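PDB 2WTM: EST1E from Clostridium proteoclasticum, which hydrolyses esters, acting as a promiscuous feruloyl esterase that probably uses the serine-based chemistry of the alpha/beta-hydrolase superfamily. Local coordinates for residues 32-37 with 61-66; 65-70 with 80-85. All coordinates share one frame; numbering follows the deposited sequence.

How the contacts relate
The two contacts follow one another along the chain and share Tyr65 and Gly66; their centres lie about 6 Å apart. Contact 1 ties the ends of two parallel strands and the loops beyond them, and contact 2 fastens the second of those loops to helix 79-93. Asp63 binds the 65-70 loop twice, Asp63 O 2.7 Å from Ser70 OG and Asp63 OD2 2.9 Å from Lys69 N. Trp82 CE2 of contact 2 lies 3.2 Å from Met64 CB of contact 1. Through residues 35-36 contact 1 borders the likely active site, where a phosphate also meets Ser108 and His228 of the probable triad; contact 2 backs it, His67 bonded to Thr37 and Trp82 against Gln109.

Contact 1 of 2, residues 32-37 with 61-66; sequences IIHGFT and RADMYG. With PO4 (phosphate ion), chain E.
Ala62 N donates to Ile32 O at 3.3 Å, a ladder bond between parallel strands whose register pairs Ile32 with Arg61. Past the strand ends a side chain takes over: Met64 N gives its hydrogen to His34 NE2 at 3.0 Å, nearly straight (170°) though tilted slightly from the ring plane. At the other ring nitrogen, His34 ND1 donates to Gly35 O at 2.8 Å within that plane. Histidine, able to accept at one nitrogen and donate at the other, thus spans both loops; CG, set between backbone N and carbonyl carbon (chi1 60°), aims it across.

Apolar contacts fill one side of the strands, where Ile33 CG2 meets Met64 CG at 3.6 Å and Ile33 CD1 nears Ala62 CB. On the other side, Arg61 CG runs alongside Ile32 before its guanidinium leaves to salt-bridge Asp18.

Phe36 N donates to O4 of a phosphate, probably from the crystallisation liquor, at 2.8 Å, while Gly35, lacking a side chain, lets the ion sit close. Gln109 N binds it too, and the two amides are consistent with an oxyanion hole beside the beta-alpha-beta unit (27-33, 43-54, 58-62) of the alpha/beta-hydrolase fold.

Contact 2 of 2, residues 65-70 with 80-85; sequences YGHGKS and FKWLTN
Tyr65 lies against helix 79-93 with its backbone closest to Trp82, their CA atoms 6.2 Å apart, while the rest of the loop curls away through a type II' turn from His67 to Ser70. Gly68 has the positive phi (57°) that glycine adopts easily, and Ser70 N closes the turn on His67 O.

Both backbone polar atoms of Tyr65 are held by side chains of the helix. Tyr65 N donates to Asn85 OD1 at 2.9 Å; asparagine, short and fixed on the helix, suits the place because its amide oxygen gives this loop N-H an acceptor. Tyr65 O takes two bonds: Trp82 NE1 approaches a lone pair in the carbonyl plane at 3.3 Å, and His67 ND1 donates at 2.8 Å from a position tilted out of that plane. This double grip fixes the peptide and the imidazole together.

The benzo edge of Trp82 points into the face of His67, with CZ2 over the imidazole centre, in a T-shaped stack with planes at 81°. The phenol of Tyr65, its CG opposite the backbone N (chi1 -176°), presents a face to the extended Lys81 chain, and Lys81 CD sits 3.8 Å from the Tyr65 ring centroid in a CH-pi contact. Lysine suits this place because its methylenes cover the ring while NZ continues to a salt bridge with Asp9 of the second subunit.

At the other ring nitrogen, His67 NE2 accepts from Thr37 N, tying the loop to the residue next to phosphate-binding Phe36. The contact thus anchors the loop between strand 58-62 and helix 79-93 of the alpha/beta-hydrolase fold, at the interface with the second subunit.

Contact 1 of 2, residues 32-37 with 61-66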
loop_
_atom_site.group_PDB
_atom_site.type_symbol
_atom_site.label_atom_id
_atom_site.label_comp_id
_atom_site.label_asym_id
_atom_site.label_seq_id
_atom_site.Cartn_x
_atom_site.Cartn_y
_atom_site.Cartn_z
ATOM N N ILE A 32 14.032 -13.563 2.505
ATOM C CA ILE A 32 14.985 -12.557 3.024
ATOM C C ILE A 32 14.880 -11.318 2.165
ATOM O O ILE A 32 15.102 -11.365 0.943
ATOM C CB ILE A 32 16.476 -13.054 2.968
ATOM C CG1 ILE A 32 16.555 -14.369 3.745
ATOM C CG2 ILE A 32 17.369 -12.042 3.629
ATOM C CD1 ILE A 32 17.978 -14.991 3.688
ATOM N N ILE A 33 14.614 -10.187 2.792
ATOM C CA ILE A 33 14.428 -8.903 2.127
ATOM C C ILE A 33 15.464 -7.855 2.575
ATOM O O ILE A 33 15.619 -7.553 3.759
ATOM C CB ILE A 33 13.015 -8.329 2.367
ATOM C CG1 ILE A 33 11.918 -9.361 2.083
ATOM C CG2 ILE A 33 12.827 -7.042 1.587
ATOM C CD1 ILE A 33 11.870 -9.881 0.688
ATOM N N HIS A 34 16.216 -7.322 1.606
ATOM C CA HIS A 34 17.227 -6.329 1.860
ATOM C C HIS A 34 16.652 -4.927 2.159
ATOM O O HIS A 34 15.413 -4.736 2.113
ATOM C CB HIS A 34 18.057 -6.223 0.585
ATOM C CG HIS A 34 17.256 -5.819 -0.584
ATOM N ND1 HIS A 34 16.934 -4.490 -0.807
ATOM C CD2 HIS A 34 16.677 -6.523 -1.577
ATOM C CE1 HIS A 34 16.152 -4.421 -1.870
ATOM N NE2 HIS A 34 15.979 -5.632 -2.360
ATOM N N GLY A 35 17.554 -3.960 2.392
ATOM C CA GLY A 35 17.132 -2.597 2.695
ATOM C C GLY A 35 17.153 -1.615 1.533
ATOM O O GLY A 35 17.322 -1.973 0.356
ATOM N N PHE A 36 16.886 -0.366 1.882
ATOM C CA PHE A 36 16.761 0.803 0.974
ATOM C C PHE A 36 18.110 1.061 0.369
ATOM O O PHE A 36 19.058 1.285 1.105
ATOM C CB PHE A 36 16.318 1.959 1.864
ATOM C CG PHE A 36 16.235 3.335 1.239
ATOM C CD1 PHE A 36 15.025 3.857 0.796
ATOM C CD2 PHE A 36 17.292 4.232 1.312
ATOM C CE1 PHE A 36 14.886 5.163 0.309
ATOM C CE2 PHE A 36 17.139 5.527 0.831
ATOM C CZ PHE A 36 15.928 6.014 0.387
ATOM N N THR A 37 18.155 1.028 -0.957
ATOM C CA THR A 37 19.431 1.052 -1.785
ATOM C C THR A 37 20.181 -0.264 -1.804
ATOM O O THR A 37 21.220 -0.386 -2.522
ATOM C CB THR A 37 20.451 2.204 -1.461
ATOM O OG1 THR A 37 21.248 1.889 -0.304
ATOM C CG2 THR A 37 19.772 3.567 -1.277
ATOM N N ARG A 61 16.062 -15.130 -1.345
ATOM C CA ARG A 61 16.428 -13.754 -1.328
ATOM C C ARG A 61 15.775 -13.055 -2.502
ATOM O O ARG A 61 15.945 -13.486 -3.643
ATOM C CB ARG A 61 17.957 -13.559 -1.374
ATOM C CG ARG A 61 18.766 -14.074 -0.182
ATOM C CD ARG A 61 20.238 -14.066 -0.468
ATOM N NE ARG A 61 20.579 -15.095 -1.456
ATOM C CZ ARG A 61 21.630 -15.032 -2.245
ATOM N NH1 ARG A 61 22.368 -13.970 -2.232
ATOM N NH2 ARG A 61 21.971 -16.056 -3.042
ATOM N N ALA A 62 15.015 -11.963 -2.284
ATOM C CA ALA A 62 14.328 -11.284 -3.396
ATOM C C ALA A 62 14.726 -9.824 -3.420
ATOM O O ALA A 62 14.701 -9.141 -2.349
ATOM C CB ALA A 62 12.798 -11.383 -3.161
ATOM N N ASP A 63 15.092 -9.328 -4.591
ATOM C CA ASP A 63 15.360 -7.942 -4.832
ATOM C C ASP A 63 13.968 -7.259 -5.040
ATOM O O ASP A 63 13.142 -7.696 -5.846
ATOM C CB ASP A 63 16.202 -7.736 -6.089
ATOM C CG ASP A 63 17.641 -8.145 -5.910
ATOM O OD1 ASP A 63 18.101 -8.168 -4.747
ATOM O OD2 ASP A 63 18.293 -8.366 -6.985
ATOM N N MET A 64 13.722 -6.219 -4.274
ATOM C CA MET A 64 12.478 -5.492 -4.353
ATOM C C MET A 64 12.454 -4.499 -5.477
ATOM O O MET A 64 13.439 -4.198 -6.121
ATOM C CB MET A 64 12.244 -4.782 -2.990
ATOM C CG MET A 64 12.250 -5.764 -1.772
ATOM S SD MET A 64 10.708 -6.694 -1.746
ATOM C CE MET A 64 11.104 -8.192 -2.697
ATOM N N TYR A 65 11.277 -3.944 -5.737
ATOM C CA TYR A 65 11.058 -2.937 -6.816
ATOM C C TYR A 65 12.190 -1.934 -6.781
ATOM O O TYR A 65 12.513 -1.338 -5.741
ATOM C CB TYR A 65 9.714 -2.204 -6.577
ATOM C CG TYR A 65 9.352 -1.233 -7.668
ATOM C CD1 TYR A 65 8.288 -1.522 -8.565
ATOM C CD2 TYR A 65 9.985 -0.032 -7.804
ATOM C CE1 TYR A 65 7.911 -0.627 -9.582
ATOM C CE2 TYR A 65 9.614 0.892 -8.825
ATOM C CZ TYR A 65 8.619 0.550 -9.706
ATOM O OH TYR A 65 8.170 1.410 -10.659
ATOM N N GLY A 66 12.806 -1.705 -7.929
ATOM C CA GLY A 66 13.775 -0.629 -8.051
ATOM C C GLY A 66 15.144 -0.872 -7.427
ATOM O O GLY A 66 15.935 0.080 -7.315
HETATM P P PO4 E . 18.728 0.660 4.647
HETATM O O1 PO4 E . 19.665 -0.479 4.260
HETATM O O2 PO4 E . 19.169 1.742 3.689
HETATM O O3 PO4 E . 19.088 1.191 6.027
HETATM O O4 PO4 E . 17.212 0.311 4.620
#

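Contact 2 of 2, residues 65-70 with 80-85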
loop_
_atom_site.group_PDB
_atom_site.type_symbol
_atom_site.label_atom_id
_atom_site.label_comp_id
_atom_site.label_asym_id
_atom_site.label_seq_id
_atom_site.Cartn_x
_atom_site.Cartn_y
_atom_site.Cartn_z
ATOM N N TYR A 65 11.277 -3.944 -5.737
ATOM C CA TYR A 65 11.058 -2.937 -6.816
ATOM C C TYR A 65 12.190 -1.934 -6.781
ATOM O O TYR A 65 12.513 -1.338 -5.741
ATOM C CB TYR A 65 9.714 -2.204 -6.577
ATOM C CG TYR A 65 9.352 -1.233 -7.668
ATOM C CD1 TYR A 65 8.288 -1.522 -8.565
ATOM C CD2 TYR A 65 9.985 -0.032 -7.804
ATOM C CE1 TYR A 65 7.911 -0.627 -9.582
ATOM C CE2 TYR A 65 9.614 0.892 -8.825
ATOM C CZ TYR A 65 8.619 0.550 -9.706
ATOM O OH TYR A 65 8.170 1.410 -10.659
ATOM N N GLY A 66 12.806 -1.705 -7.929
ATOM C CA GLY A 66 13.775 -0.629 -8.051
ATOM C C GLY A 66 15.144 -0.872 -7.427
ATOM O O GLY A 66 15.935 0.080 -7.315
ATOM N N HIS A 67 15.416 -2.144 -7.059
ATOM C CA HIS A 67 16.598 -2.534 -6.328
ATOM C C HIS A 67 17.214 -3.717 -6.983
ATOM O O HIS A 67 16.568 -4.530 -7.660
ATOM C CB HIS A 67 16.240 -2.850 -4.885
ATOM C CG HIS A 67 15.990 -1.615 -4.075
ATOM N ND1 HIS A 67 14.871 -0.807 -4.265
ATOM C CD2 HIS A 67 16.723 -1.028 -3.110
ATOM C CE1 HIS A 67 14.950 0.219 -3.440
ATOM N NE2 HIS A 67 16.049 0.100 -2.707
ATOM N N GLY A 68 18.543 -3.773 -6.829
ATOM C CA GLY A 68 19.244 -4.967 -7.281
ATOM C C GLY A 68 18.975 -5.210 -8.744
ATOM O O GLY A 68 19.044 -4.259 -9.540
ATOM N N LYS A 69 18.667 -6.442 -9.096
ATOM C CA LYS A 69 18.413 -6.782 -10.506
ATOM C C LYS A 69 16.960 -6.860 -10.847
ATOM O O LYS A 69 16.581 -7.474 -11.847
ATOM C CB LYS A 69 19.123 -8.096 -10.909
ATOM C CG LYS A 69 20.610 -8.138 -10.629
ATOM C CD LYS A 69 21.110 -9.564 -10.556
ATOM C CE LYS A 69 22.599 -9.703 -10.193
ATOM N NZ LYS A 69 23.030 -11.188 -10.193
ATOM N N SER A 70 16.104 -6.257 -10.005
ATOM C CA SER A 70 14.701 -6.239 -10.316
ATOM C C SER A 70 14.324 -5.067 -11.213
ATOM O O SER A 70 15.100 -4.171 -11.397
ATOM C CB SER A 70 13.863 -6.247 -9.044
ATOM O OG SER A 70 13.993 -7.481 -8.376
ATOM N N PHE A 80 4.394 0.491 -0.334
ATOM C CA PHE A 80 3.218 -0.271 -0.881
ATOM C C PHE A 80 3.750 -1.200 -2.007
ATOM O O PHE A 80 3.342 -2.345 -2.100
ATOM C CB PHE A 80 2.176 0.633 -1.447
ATOM C CG PHE A 80 1.262 1.261 -0.443
ATOM C CD1 PHE A 80 1.366 1.089 0.903
ATOM C CD2 PHE A 80 0.285 2.139 -0.929
ATOM C CE1 PHE A 80 0.486 1.762 1.785
ATOM C CE2 PHE A 80 -0.575 2.780 -0.073
ATOM C CZ PHE A 80 -0.457 2.601 1.275
ATOM N N LYS A 81 4.616 -0.668 -2.885
ATOM C CA LYS A 81 5.183 -1.562 -3.918
ATOM C C LYS A 81 5.950 -2.727 -3.326
ATOM O O LYS A 81 5.771 -3.879 -3.779
ATOM C CB LYS A 81 6.037 -0.773 -4.895
ATOM C CG LYS A 81 5.208 0.274 -5.638
ATOM C CD LYS A 81 5.977 0.989 -6.765
ATOM C CE LYS A 81 5.200 2.206 -7.365
ATOM N NZ LYS A 81 5.885 2.723 -8.609
ATOM N N TRP A 82 6.830 -2.447 -2.361
ATOM C CA TRP A 82 7.536 -3.498 -1.693
ATOM C C TRP A 82 6.605 -4.517 -1.035
ATOM O O TRP A 82 6.844 -5.740 -1.102
ATOM C CB TRP A 82 8.535 -2.941 -0.642
ATOM C CG TRP A 82 9.803 -2.437 -1.257
ATOM C CD1 TRP A 82 10.016 -1.916 -2.517
ATOM C CD2 TRP A 82 11.100 -2.461 -0.597
ATOM N NE1 TRP A 82 11.397 -1.614 -2.664
ATOM C CE2 TRP A 82 12.059 -1.980 -1.516
ATOM C CE3 TRP A 82 11.528 -2.928 0.649
ATOM C CZ2 TRP A 82 13.429 -1.930 -1.170
ATOM C CZ3 TRP A 82 12.840 -2.923 0.966
ATOM C CH2 TRP A 82 13.784 -2.417 0.081
ATOM N N LEU A 83 5.532 -4.072 -0.399
ATOM C CA LEU A 83 4.651 -5.049 0.302
ATOM C C LEU A 83 3.964 -5.904 -0.806
ATOM O O LEU A 83 3.835 -7.139 -0.698
ATOM C CB LEU A 83 3.631 -4.346 1.182
ATOM C CG LEU A 83 4.336 -3.805 2.381
ATOM C CD1 LEU A 83 3.382 -2.981 3.089
ATOM C CD2 LEU A 83 4.901 -4.919 3.265
ATOM N N THR A 84 3.555 -5.279 -1.904
ATOM C CA THR A 84 3.007 -6.023 -3.107
ATOM C C THR A 84 3.975 -7.106 -3.560
ATOM O O THR A 84 3.612 -8.247 -3.794
ATOM C CB THR A 84 2.529 -5.045 -4.181
ATOM O OG1 THR A 84 1.450 -4.238 -3.619
ATOM C CG2 THR A 84 2.053 -5.763 -5.393
ATOM N N ASN A 85 5.226 -6.659 -3.705
ATOM C CA ASN A 85 6.312 -7.542 -4.142
ATOM C C ASN A 85 6.445 -8.738 -3.204
ATOM O O ASN A 85 6.543 -9.909 -3.607
ATOM C CB ASN A 85 7.659 -6.804 -4.254
ATOM C CG ASN A 85 7.695 -5.659 -5.234
ATOM O OD1 ASN A 85 8.613 -4.879 -5.182
ATOM N ND2 ASN A 85 6.803 -5.645 -6.210
#